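Local coordinates for protein dextranase (Pseudarthrobacter oxydans, PDB 6NZS) that catalyses the endohydrolysis of (1->6)-alpha-D-glucosidic linkages in dextran, as a glycoside hydrolase of family 49, at residues E227-F232 with V251-L256; A245-N250 with G264-L269. One frame throughout, in Å; residues are numbered along the deposited sequence.

Contact 1. Residues E227-F232 with V251-L256; sequences EEIIYF and VKWVYL
Strands 229-232 and 253-256 run side by side in the same direction, their axes 4.8 Å apart and 6° from parallel, so that I229, I230, Y231 and F232 stand level with W253, V254, Y255 and L256. Three backbone hydrogen bonds zip them together: I230 N to W253 O, Y255 N to I230 O, and F232 N to Y255 O, the last at 2.8 Å. At the start of the pairing, E228 O takes the amide of K252 and, weakly, that of W253.

Two rungs pair like with like, I230 with V254 and Y231 with Y255; the outer two set aliphatic against aromatic. Y231 and Y255 rise together from the same face, and the Y255 edge is turned into the Y231 ring in an edge-to-face pair with planes at 53°. Y255 CD2 lies over the ring centre, 3.5 Å above the plane, and both rings reach this place with CG anti to the backbone N. Beside them I229 CG1 rests on W253 CB at 3.9 Å, while the indole leads off, its NE1 donating to T279 OG1. On the other face L256 CD2 approaches F232 CD1 obliquely at 3.5 Å, and the F232 ring edge meets Y255 O in its plane. The extended K252 chain carries NZ to E228 OE2 in a long salt bridge of 3.5 Å; S208 O is a stronger partner of the ammonium.

In-register stacking of side chains between parallel strands of successive turns is characteristic of the right-handed parallel beta-helix, the fold of family 49.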
ATOM      1  N   GLU A 227      -5.494 -16.625  27.145  1.00 16.43           N
ATOM      2  CA  GLU A 227      -5.616 -15.243  27.572  1.00 15.38           C
ATOM      3  C   GLU A 227      -6.363 -14.417  26.522  1.00 15.66           C
ATOM      4  O   GLU A 227      -6.649 -14.873  25.413  1.00 17.96           O
ATOM      5  CB  GLU A 227      -4.236 -14.652  27.853  1.00 16.13           C
ATOM      6  CG  GLU A 227      -3.540 -15.230  29.085  1.00 17.84           C
ATOM      7  CD  GLU A 227      -2.755 -16.504  28.804  1.00 18.34           C
ATOM      8  OE1 GLU A 227      -2.763 -16.991  27.655  1.00 19.82           O
ATOM      9  OE2 GLU A 227      -2.124 -17.021  29.749  1.00 26.41           O
ATOM     10  N   GLU A 228      -6.681 -13.174  26.892  1.00 14.59           N
ATOM     11  CA  GLU A 228      -7.444 -12.286  26.026  1.00 15.70           C
ATOM     12  C   GLU A 228      -6.569 -11.471  25.086  1.00 12.57           C
ATOM     13  O   GLU A 228      -7.061 -11.001  24.054  1.00 14.38           O
ATOM     14  CB  GLU A 228      -8.243 -11.299  26.882  1.00 15.18           C
ATOM     15  CG  GLU A 228      -9.360 -11.925  27.703  1.00 16.58           C
ATOM     16  CD  GLU A 228      -9.994 -10.899  28.619  1.00 21.07           C
ATOM     17  OE1 GLU A 228      -9.417 -10.625  29.689  1.00 22.30           O
ATOM     18  OE2 GLU A 228     -11.052 -10.345  28.256  1.00 32.51           O
ATOM     19  N   ILE A 229      -5.301 -11.279  25.432  1.00 12.82           N
ATOM     20  CA  ILE A 229      -4.406 -10.374  24.721  1.00 13.02           C
ATOM     21  C   ILE A 229      -3.088 -11.098  24.496  1.00 12.88           C
ATOM     22  O   ILE A 229      -2.549 -11.716  25.420  1.00 13.38           O
ATOM     23  CB  ILE A 229      -4.160  -9.098  25.549  1.00 13.08           C
ATOM     24  CG1 ILE A 229      -5.477  -8.368  25.824  1.00 12.83           C
ATOM     25  CG2 ILE A 229      -3.129  -8.184  24.872  1.00 13.65           C
ATOM     26  CD1 ILE A 229      -5.390  -7.385  26.964  1.00 15.71           C
ATOM     27  N   ILE A 230      -2.561 -11.012  23.277  1.00 12.36           N
ATOM     28  CA  ILE A 230      -1.227 -11.509  22.966  1.00 12.65           C
ATOM     29  C   ILE A 230      -0.346 -10.290  22.747  1.00 12.66           C
ATOM     30  O   ILE A 230      -0.611  -9.480  21.848  1.00 12.46           O
ATOM     31  CB  ILE A 230      -1.226 -12.440  21.747  1.00 12.84           C
ATOM     32  CG1 ILE A 230      -2.178 -13.619  21.976  1.00 14.33           C
ATOM     33  CG2 ILE A 230       0.189 -12.939  21.480  1.00 14.96           C
ATOM     34  CD1 ILE A 230      -2.420 -14.466  20.744  1.00 14.99           C
ATOM     35  N   TYR A 231       0.683 -10.149  23.581  1.00 12.15           N
ATOM     36  CA  TYR A 231       1.510  -8.948  23.653  1.00 12.13           C
ATOM     37  C   TYR A 231       2.930  -9.350  23.286  1.00 13.03           C
ATOM     38  O   TYR A 231       3.579 -10.088  24.034  1.00 13.29           O
ATOM     39  CB  TYR A 231       1.456  -8.410  25.081  1.00 13.04           C
ATOM     40  CG  TYR A 231       2.126  -7.073  25.345  1.00 13.09           C
ATOM     41  CD1 TYR A 231       3.486  -6.885  25.132  1.00 13.71           C
ATOM     42  CD2 TYR A 231       1.390  -6.010  25.858  1.00 14.34           C
ATOM     43  CE1 TYR A 231       4.089  -5.669  25.400  1.00 13.58           C
ATOM     44  CE2 TYR A 231       1.983  -4.793  26.123  1.00 15.82           C
ATOM     45  CZ  TYR A 231       3.333  -4.632  25.891  1.00 15.78           C
ATOM     46  OH  TYR A 231       3.932  -3.415  26.162  1.00 18.69           O
ATOM     47  N   PHE A 232       3.415  -8.867  22.142  1.00 11.78           N
ATOM     48  CA  PHE A 232       4.778  -9.148  21.696  1.00 13.09           C
ATOM     49  C   PHE A 232       5.680  -8.014  22.164  1.00 13.89           C
ATOM     50  O   PHE A 232       5.605  -6.893  21.649  1.00 13.34           O
ATOM     51  CB  PHE A 232       4.846  -9.290  20.178  1.00 12.07           C
ATOM     52  CG  PHE A 232       4.224 -10.551  19.655  1.00 11.88           C
ATOM     53  CD1 PHE A 232       2.876 -10.589  19.328  1.00 13.11           C
ATOM     54  CD2 PHE A 232       4.993 -11.691  19.459  1.00 12.76           C
ATOM     55  CE1 PHE A 232       2.300 -11.748  18.836  1.00 13.31           C
ATOM     56  CE2 PHE A 232       4.421 -12.856  18.956  1.00 12.65           C
ATOM     57  CZ  PHE A 232       3.075 -12.881  18.647  1.00 13.10           C
ATOM     58  N   VAL A 251      -9.238 -14.443  22.332  1.00 13.52           N
ATOM     59  CA  VAL A 251      -8.261 -13.416  21.979  1.00 13.73           C
ATOM     60  C   VAL A 251      -8.962 -12.250  21.289  1.00 14.54           C
ATOM     61  O   VAL A 251      -9.586 -12.415  20.237  1.00 16.73           O
ATOM     62  CB  VAL A 251      -7.149 -13.988  21.096  1.00 13.14           C
ATOM     63  CG1 VAL A 251      -6.188 -12.874  20.698  1.00 15.27           C
ATOM     64  CG2 VAL A 251      -6.410 -15.092  21.835  1.00 15.22           C
ATOM     65  N   LYS A 252      -8.852 -11.063  21.880  1.00 13.45           N
ATOM     66  CA  LYS A 252      -9.469  -9.867  21.327  1.00 13.12           C
ATOM     67  C   LYS A 252      -8.451  -8.833  20.873  1.00 14.22           C
ATOM     68  O   LYS A 252      -8.839  -7.838  20.254  1.00 14.67           O
ATOM     69  CB  LYS A 252     -10.412  -9.224  22.361  1.00 16.96           C
ATOM     70  CG  LYS A 252      -9.694  -8.706  23.608  1.00 15.56           C
ATOM     71  CD  LYS A 252     -10.649  -8.236  24.704  1.00 23.30           C
ATOM     72  CE  LYS A 252      -9.873  -7.553  25.828  1.00 25.71           C
ATOM     73  NZ  LYS A 252     -10.745  -7.135  26.966  1.00 32.14           N
ATOM     74  N   TRP A 253      -7.169  -9.040  21.160  1.00 12.05           N
ATOM     75  CA  TRP A 253      -6.169  -8.005  20.927  1.00 12.76           C
ATOM     76  C   TRP A 253      -4.824  -8.668  20.677  1.00 12.82           C
ATOM     77  O   TRP A 253      -4.382  -9.493  21.482  1.00 12.24           O
ATOM     78  CB  TRP A 253      -6.086  -7.120  22.174  1.00 12.41           C
ATOM     79  CG  TRP A 253      -5.410  -5.777  22.029  1.00 11.67           C
ATOM     80  CD1 TRP A 253      -4.522  -5.379  21.060  1.00 12.47           C
ATOM     81  CD2 TRP A 253      -5.572  -4.664  22.907  1.00 13.46           C
ATOM     82  NE1 TRP A 253      -4.135  -4.076  21.288  1.00 11.99           N
ATOM     83  CE2 TRP A 253      -4.770  -3.616  22.415  1.00 13.15           C
ATOM     84  CE3 TRP A 253      -6.337  -4.447  24.058  1.00 13.88           C
ATOM     85  CZ2 TRP A 253      -4.706  -2.370  23.041  1.00 14.11           C
ATOM     86  CZ3 TRP A 253      -6.267  -3.217  24.682  1.00 14.84           C
ATOM     87  CH2 TRP A 253      -5.462  -2.191  24.171  1.00 16.32           C
ATOM     88  N   VAL A 254      -4.177  -8.307  19.567  1.00 11.59           N
ATOM     89  CA  VAL A 254      -2.779  -8.639  19.314  1.00 11.44           C
ATOM     90  C   VAL A 254      -2.004  -7.329  19.289  1.00 10.52           C
ATOM     91  O   VAL A 254      -2.377  -6.398  18.562  1.00 10.71           O
ATOM     92  CB  VAL A 254      -2.611  -9.413  17.995  1.00 12.81           C
ATOM     93  CG1 VAL A 254      -1.133  -9.508  17.625  1.00 13.38           C
ATOM     94  CG2 VAL A 254      -3.237 -10.799  18.123  1.00 13.50           C
ATOM     95  N   TYR A 255      -0.957  -7.238  20.104  1.00 10.50           N
ATOM     96  CA  TYR A 255      -0.168  -6.023  20.240  1.00 10.80           C
ATOM     97  C   TYR A 255       1.273  -6.319  19.853  1.00 12.21           C
ATOM     98  O   TYR A 255       1.887  -7.248  20.388  1.00 11.63           O
ATOM     99  CB  TYR A 255      -0.223  -5.482  21.679  1.00 10.01           C
ATOM    100  CG  TYR A 255       0.624  -4.247  21.852  1.00 10.35           C
ATOM    101  CD1 TYR A 255       0.256  -3.044  21.263  1.00 10.09           C
ATOM    102  CD2 TYR A 255       1.805  -4.289  22.570  1.00 11.12           C
ATOM    103  CE1 TYR A 255       1.040  -1.911  21.390  1.00  9.93           C
ATOM    104  CE2 TYR A 255       2.599  -3.152  22.713  1.00 11.42           C
ATOM    105  CZ  TYR A 255       2.215  -1.971  22.112  1.00 10.79           C
ATOM    106  OH  TYR A 255       3.003  -0.844  22.237  1.00 13.58           O
ATOM    107  N   LEU A 256       1.809  -5.529  18.927  1.00 10.91           N
ATOM    108  CA  LEU A 256       3.203  -5.627  18.498  1.00 10.83           C
ATOM    109  C   LEU A 256       3.907  -4.371  18.994  1.00  9.94           C
ATOM    110  O   LEU A 256       3.697  -3.283  18.453  1.00 11.70           O
ATOM    111  CB  LEU A 256       3.313  -5.722  16.974  1.00 11.64           C
ATOM    112  CG  LEU A 256       2.464  -6.765  16.245  1.00 14.56           C
ATOM    113  CD1 LEU A 256       2.820  -6.772  14.764  1.00 16.25           C
ATOM    114  CD2 LEU A 256       2.660  -8.143  16.831  1.00 17.28           C
TER

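Contact 2. Residues A245-N250 with G264-L269; sequences AVLPPN and GAFRFL
L247 and F268 meet methyl to ring face: L247 CD1 sits 3.5 Å above the F268 plane, over its centre and only 12° off the normal, a well-formed CH-pi contact. L247 has CG anti to its own carbonyl carbon (chi1 -63°), which swings the branch across toward the ring, and the two side chains meet at a slant. The same methyl lies 4.0 Å from F266 CD1, so that one leucine branch touches both phenylalanines. A245 CB fills in next to it, 3.6 Å from F266 CD1 and oblique to that ring. F318 stacks with F268, and V254 touches L247, F266 and F268 alike, placing this face in the buried interior.

V246 and R267 point from the other, partly exposed face. Here V246 CG1 packs on L269 CB at 3.7 Å, and R267, stretched from CG to NE, carries its charged end away from strand 245-247. L269 CD1 lies 3.3 Å above the guanidinium plane, offset toward its rim.

Beneath the side chains the strands are parallel neighbours, crossing at -19°. A245 N binds A265 O, A245 O takes R267 N, and R267 O takes L247 N at 2.8 Å in a nearly straight bond.

The chemistry thus divides by face. Inward, the side-chain contacts are carbon to carbon, methyl groups against aromatic rings with no polar side-chain atom among them, while the backbone is engaged in the three ladder bonds and, at V246 N, with N223 OD1; outward, the charged end of R267 extends along the partly exposed face, consistent with access to solvent.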
ATOM      1  N   ALA A 245      -0.959 -18.148  12.881  1.00 16.13           N
ATOM      2  CA  ALA A 245      -1.714 -18.175  14.131  1.00 16.15           C
ATOM      3  C   ALA A 245      -3.204 -18.071  13.829  1.00 17.01           C
ATOM      4  O   ALA A 245      -3.684 -17.039  13.346  1.00 16.93           O
ATOM      5  CB  ALA A 245      -1.258 -17.033  15.033  1.00 14.93           C
ATOM      6  N   VAL A 246      -3.937 -19.143  14.112  1.00 17.62           N
ATOM      7  CA  VAL A 246      -5.389 -19.169  13.994  1.00 17.94           C
ATOM      8  C   VAL A 246      -5.922 -19.074  15.417  1.00 15.83           C
ATOM      9  O   VAL A 246      -5.837 -20.035  16.189  1.00 17.56           O
ATOM     10  CB  VAL A 246      -5.866 -20.442  13.280  1.00 18.88           C
ATOM     11  CG1 VAL A 246      -7.385 -20.469  13.172  1.00 19.38           C
ATOM     12  CG2 VAL A 246      -5.221 -20.542  11.890  1.00 18.09           C
ATOM     13  N   LEU A 247      -6.438 -17.899  15.772  1.00 15.99           N
ATOM     14  CA  LEU A 247      -6.593 -17.486  17.160  1.00 15.20           C
ATOM     15  C   LEU A 247      -7.912 -17.981  17.753  1.00 13.30           C
ATOM     16  O   LEU A 247      -8.943 -17.989  17.067  1.00 15.54           O
ATOM     17  CB  LEU A 247      -6.520 -15.962  17.277  1.00 13.68           C
ATOM     18  CG  LEU A 247      -5.173 -15.363  16.848  1.00 14.06           C
ATOM     19  CD1 LEU A 247      -5.213 -13.842  16.844  1.00 14.56           C
ATOM     20  CD2 LEU A 247      -4.045 -15.863  17.736  1.00 13.94           C
ATOM     21  N   PRO A 248      -7.849 -18.362  19.025  1.00 14.28           N
ATOM     22  CA  PRO A 248      -9.036 -18.885  19.721  1.00 14.50           C
ATOM     23  C   PRO A 248      -9.990 -17.766  20.102  1.00 16.44           C
ATOM     24  O   PRO A 248      -9.637 -16.577  20.048  1.00 14.96           O
ATOM     25  CB  PRO A 248      -8.432 -19.557  20.963  1.00 15.92           C
ATOM     26  CG  PRO A 248      -7.171 -18.812  21.219  1.00 14.80           C
ATOM     27  CD  PRO A 248      -6.637 -18.442  19.859  1.00 14.60           C
ATOM     28  N   PRO A 249     -11.220 -18.106  20.505  1.00 14.31           N
ATOM     29  CA  PRO A 249     -12.259 -17.072  20.642  1.00 14.45           C
ATOM     30  C   PRO A 249     -12.002 -16.079  21.759  1.00 13.93           C
ATOM     31  O   PRO A 249     -12.570 -14.982  21.732  1.00 15.37           O
ATOM     32  CB  PRO A 249     -13.541 -17.882  20.888  1.00 18.67           C
ATOM     33  CG  PRO A 249     -13.072 -19.217  21.340  1.00 18.31           C
ATOM     34  CD  PRO A 249     -11.762 -19.466  20.683  1.00 15.62           C
ATOM     35  N   ASN A 250     -11.156 -16.422  22.727  1.00 14.47           N
ATOM     36  CA  ASN A 250     -10.853 -15.532  23.838  1.00 15.16           C
ATOM     37  C   ASN A 250      -9.979 -14.345  23.434  1.00 14.77           C
ATOM     38  O   ASN A 250      -9.986 -13.327  24.133  1.00 14.84           O
ATOM     39  CB  ASN A 250     -10.163 -16.352  24.933  1.00 19.99           C
ATOM     40  CG  ASN A 250      -9.238 -17.441  24.360  1.00 21.74           C
ATOM     41  OD1 ASN A 250      -9.704 -18.520  23.949  1.00 19.04           O
ATOM     42  ND2 ASN A 250      -7.920 -17.167  24.346  1.00 16.97           N
ATOM     43  N   GLY A 264       5.246 -13.995  10.584  1.00 11.36           N
ATOM     44  CA  GLY A 264       4.019 -14.769  10.712  1.00 12.47           C
ATOM     45  C   GLY A 264       2.815 -14.002  10.185  1.00 14.39           C
ATOM     46  O   GLY A 264       2.952 -13.043   9.431  1.00 12.97           O
ATOM     47  N   ALA A 265       1.632 -14.476  10.586  1.00 14.12           N
ATOM     48  CA  ALA A 265       0.350 -13.946  10.135  1.00 15.26           C
ATOM     49  C   ALA A 265      -0.700 -14.355  11.155  1.00 14.18           C
ATOM     50  O   ALA A 265      -0.496 -15.289  11.931  1.00 14.92           O
ATOM     51  CB  ALA A 265      -0.020 -14.460   8.742  1.00 13.58           C
ATOM     52  N   PHE A 266      -1.823 -13.638  11.159  1.00 12.65           N
ATOM     53  CA  PHE A 266      -2.846 -13.843  12.179  1.00 13.46           C
ATOM     54  C   PHE A 266      -4.208 -13.984  11.530  1.00 13.97           C
ATOM     55  O   PHE A 266      -4.579 -13.191  10.659  1.00 14.06           O
ATOM     56  CB  PHE A 266      -2.898 -12.681  13.175  1.00 14.47           C
ATOM     57  CG  PHE A 266      -1.711 -12.610  14.085  1.00 15.11           C
ATOM     58  CD1 PHE A 266      -1.621 -13.435  15.192  1.00 16.88           C
ATOM     59  CD2 PHE A 266      -0.680 -11.719  13.832  1.00 13.05           C
ATOM     60  CE1 PHE A 266      -0.526 -13.378  16.030  1.00 16.21           C
ATOM     61  CE2 PHE A 266       0.420 -11.655  14.674  1.00 15.62           C
ATOM     62  CZ  PHE A 266       0.497 -12.490  15.770  1.00 14.30           C
ATOM     63  N   ARG A 267      -4.965 -14.979  11.981  1.00 15.01           N
ATOM     64  CA  ARG A 267      -6.356 -15.130  11.593  1.00 15.61           C
ATOM     65  C   ARG A 267      -7.195 -15.186  12.859  1.00 12.83           C
ATOM     66  O   ARG A 267      -6.961 -16.037  13.727  1.00 14.98           O
ATOM     67  CB  ARG A 267      -6.578 -16.400  10.781  1.00 15.92           C
ATOM     68  CG  ARG A 267      -8.059 -16.662  10.559  1.00 15.65           C
ATOM     69  CD  ARG A 267      -8.303 -17.741   9.526  1.00 18.59           C
ATOM     70  NE  ARG A 267      -9.733 -17.952   9.337  1.00 19.21           N
ATOM     71  CZ  ARG A 267     -10.250 -18.899   8.566  1.00 20.63           C
ATOM     72  NH1 ARG A 267      -9.449 -19.721   7.905  1.00 24.48           N
ATOM     73  NH2 ARG A 267     -11.568 -19.021   8.459  1.00 21.37           N
ATOM     74  N   PHE A 268      -8.149 -14.267  12.970  1.00 14.15           N
ATOM     75  CA  PHE A 268      -9.156 -14.342  14.025  1.00 14.64           C
ATOM     76  C   PHE A 268     -10.279 -15.188  13.439  1.00 14.08           C
ATOM     77  O   PHE A 268     -11.156 -14.695  12.729  1.00 14.61           O
ATOM     78  CB  PHE A 268      -9.631 -12.951  14.421  1.00 15.04           C
ATOM     79  CG  PHE A 268      -8.622 -12.156  15.216  1.00 14.99           C
ATOM     80  CD1 PHE A 268      -7.562 -11.522  14.587  1.00 16.03           C
ATOM     81  CD2 PHE A 268      -8.758 -12.013  16.589  1.00 15.53           C
ATOM     82  CE1 PHE A 268      -6.648 -10.761  15.318  1.00 15.37           C
ATOM     83  CE2 PHE A 268      -7.858 -11.256  17.323  1.00 15.02           C
ATOM     84  CZ  PHE A 268      -6.796 -10.633  16.689  1.00 16.34           C
ATOM     85  N   LEU A 269     -10.227 -16.489  13.732  1.00 15.23           N
ATOM     86  CA  LEU A 269     -11.148 -17.448  13.134  1.00 17.75           C
ATOM     87  C   LEU A 269     -12.574 -17.235  13.613  1.00 16.74           C
ATOM     88  O   LEU A 269     -13.523 -17.438  12.847  1.00 22.56           O
ATOM     89  CB  LEU A 269     -10.686 -18.859  13.474  1.00 20.00           C
ATOM     90  CG  LEU A 269     -11.598 -20.029  13.106  1.00 23.43           C
ATOM     91  CD1 LEU A 269     -11.424 -20.385  11.656  1.00 22.95           C
ATOM     92  CD2 LEU A 269     -11.292 -21.226  13.997  1.00 26.27           C
TER

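How the contacts relate
From the N terminus, the chain runs through 227-232, 245-250, 251-256 and 264-269 in turn, so the two contacts cross: contact 1 closes a loop over 18 intervening residues and contact 2 one over 13, with 250 and 251 consecutive. Each joins equivalent strands of successive turns, contact 1 in one wall of the beta-helix and contact 2 at the outermost strand of a separate parallel sheet. Their centres lie 10 Å apart, and the walls meet in the core: I230 CD1 packs on L247 CD2 at 3.7 Å, and F232 CE1 on F266 CZ. At the turn between walls, N250 ND2 probably hydrogen-bonds E227 O at 2.8 Å.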